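Local atomic coordinates of signal transduction histidine-protein kinase/phosphatase MprB (Mycobacterium hassiacum, PDB entry 6BLK), a protein that probably autophosphorylates on a histidine with ATP as the sensor kinase of a mycobacterial two-component system, and probably also acts as a protein phosphatase. Residues W38-D43 / I151-R156. Numbering follows the deposited sequence.
Sequences WQVIGD and IVLPGR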
# COMPACT_ATOMS: atom_id res chain seq x y z
N TRP A 38 -9.48 -12.32 -3.68
CA TRP A 38 -8.36 -12.96 -2.98
C TRP A 38 -8.65 -13.06 -1.49
O TRP A 38 -8.93 -12.06 -0.84
CB TRP A 38 -7.07 -12.19 -3.21
CG TRP A 38 -5.84 -12.93 -2.87
CD1 TRP A 38 -4.98 -12.72 -1.81
CD2 TRP A 38 -5.31 -14.02 -3.62
NE1 TRP A 38 -3.96 -13.65 -1.86
CE2 TRP A 38 -4.15 -14.46 -2.95
CE3 TRP A 38 -5.72 -14.67 -4.77
CZ2 TRP A 38 -3.39 -15.51 -3.42
CZ3 TRP A 38 -4.98 -15.72 -5.24
CH2 TRP A 38 -3.81 -16.13 -4.56
N GLN A 39 -8.47 -14.24 -0.93
CA GLN A 39 -8.71 -14.49 0.49
C GLN A 39 -7.37 -14.76 1.17
O GLN A 39 -6.58 -15.57 0.68
CB GLN A 39 -9.65 -15.68 0.71
CG GLN A 39 -9.85 -16.02 2.18
CD GLN A 39 -10.51 -17.36 2.40
OE1 GLN A 39 -9.85 -18.40 2.46
NE2 GLN A 39 -11.82 -17.35 2.51
N VAL A 40 -7.11 -14.03 2.24
CA VAL A 40 -5.91 -14.19 3.05
C VAL A 40 -6.36 -14.67 4.42
O VAL A 40 -7.41 -14.26 4.91
CB VAL A 40 -5.14 -12.86 3.17
CG1 VAL A 40 -3.97 -13.00 4.16
CG2 VAL A 40 -4.64 -12.40 1.77
N ILE A 41 -5.58 -15.57 5.04
CA ILE A 41 -5.86 -16.00 6.41
C ILE A 41 -5.08 -15.08 7.32
O ILE A 41 -3.85 -14.98 7.22
CB ILE A 41 -5.47 -17.47 6.63
CG1 ILE A 41 -6.11 -18.40 5.59
CG2 ILE A 41 -5.86 -17.90 8.06
CD1 ILE A 41 -7.61 -18.41 5.59
N GLY A 42 -5.78 -14.38 8.18
CA GLY A 42 -5.13 -13.51 9.14
C GLY A 42 -6.08 -12.56 9.83
O GLY A 42 -7.20 -12.92 10.22
N ASP A 43 -5.64 -11.30 9.92
CA ASP A 43 -6.20 -10.30 10.82
C ASP A 43 -6.73 -9.17 9.95
O ASP A 43 -5.94 -8.36 9.45
CB ASP A 43 -5.13 -9.83 11.77
CG ASP A 43 -5.60 -8.78 12.73
OD1 ASP A 43 -6.68 -8.19 12.52
OD2 ASP A 43 -4.86 -8.53 13.71
N ILE A 151 3.09 -5.33 -2.52
CA ILE A 151 2.85 -6.22 -1.39
C ILE A 151 2.40 -7.57 -1.91
O ILE A 151 1.34 -7.69 -2.55
CB ILE A 151 1.80 -5.64 -0.43
CG1 ILE A 151 2.34 -4.35 0.21
CG2 ILE A 151 1.40 -6.68 0.63
CD1 ILE A 151 1.34 -3.57 1.02
N VAL A 152 3.16 -8.60 -1.59
CA VAL A 152 2.81 -9.96 -1.94
C VAL A 152 2.18 -10.61 -0.71
O VAL A 152 2.76 -10.57 0.38
CB VAL A 152 4.04 -10.72 -2.44
CG1 VAL A 152 3.69 -12.19 -2.70
CG2 VAL A 152 4.55 -10.07 -3.69
N LEU A 153 1.00 -11.23 -0.88
CA LEU A 153 0.24 -11.85 0.20
C LEU A 153 -0.07 -13.30 -0.17
O LEU A 153 -0.63 -13.56 -1.24
CB LEU A 153 -1.08 -11.14 0.50
CG LEU A 153 -0.91 -9.75 1.12
CD1 LEU A 153 -2.29 -9.12 1.21
CD2 LEU A 153 -0.23 -9.84 2.49
N PRO A 154 0.25 -14.26 0.68
CA PRO A 154 -0.24 -15.62 0.44
C PRO A 154 -1.74 -15.68 0.61
O PRO A 154 -2.35 -14.94 1.38
CB PRO A 154 0.49 -16.46 1.49
CG PRO A 154 0.81 -15.52 2.56
CD PRO A 154 1.00 -14.16 1.93
N GLY A 155 -2.36 -16.58 -0.14
CA GLY A 155 -3.79 -16.78 0.04
C GLY A 155 -4.35 -17.66 -1.05
O GLY A 155 -3.62 -18.45 -1.67
N ARG A 156 -5.63 -17.46 -1.34
CA ARG A 156 -6.29 -18.27 -2.35
C ARG A 156 -7.28 -17.45 -3.15
O ARG A 156 -7.87 -16.48 -2.64
CB ARG A 156 -7.00 -19.47 -1.70
CG ARG A 156 -8.11 -19.15 -0.77
CD ARG A 156 -8.45 -20.36 0.11
NE ARG A 156 -9.16 -21.40 -0.63
CZ ARG A 156 -9.80 -22.41 -0.05
NH1 ARG A 156 -9.81 -22.53 1.27
NH2 ARG A 156 -10.43 -23.31 -0.81
O HOH W 1 -3.02 -16.26 3.80
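In the alpha/beta sandwich of this ATP-binding kinase domain, of the GHKL type shared with DNA gyrase B and HSP90, the mixed sheet gains a short antiparallel pairing where the C-terminal end of the chain reaches strand 30-40. Gln39 and Arg156 form a hydrogen-bonded antiparallel pair: Gln39 N donates to Arg156 O at 2.9 Å, nearly straight at 171°, and Arg156 N returns a bond to Gln39 O. Strand 151-154 itself runs across strand 38-40 at 74°; the chain turns at Pro154, and Gly155 leads on, extended, to the pair at Arg156. Gly155 CA lies 3.1 Å from Gln39 O in a CA-H...O contact; lacking a side chain, Gly155 can lie close to both that oxygen and Trp38 NE1. The Trp38 indole, swung to this side with CG anti to the backbone N, turns one face to Arg156 O, 3.5 Å from Trp38 CE3, while Gly155 C sits offset toward the rim, 3.3 Å from Trp38 CZ2. Trp38 NE1 makes a weak bond to Leu153 O (3.4 Å). Further along, Val40 CG2 packs 4.0 Å from Leu153 CB, the two side chains crossing at about a right angle, while Met11 of helix 11-25 touches both. A water bridges Ile41 N and Pro154 O. On the more exposed side, Gln39 and Arg156 run side by side, amide and guanidinium planes 88° apart, and Gln39 OE1 rests 3.4 Å from Arg156 CD.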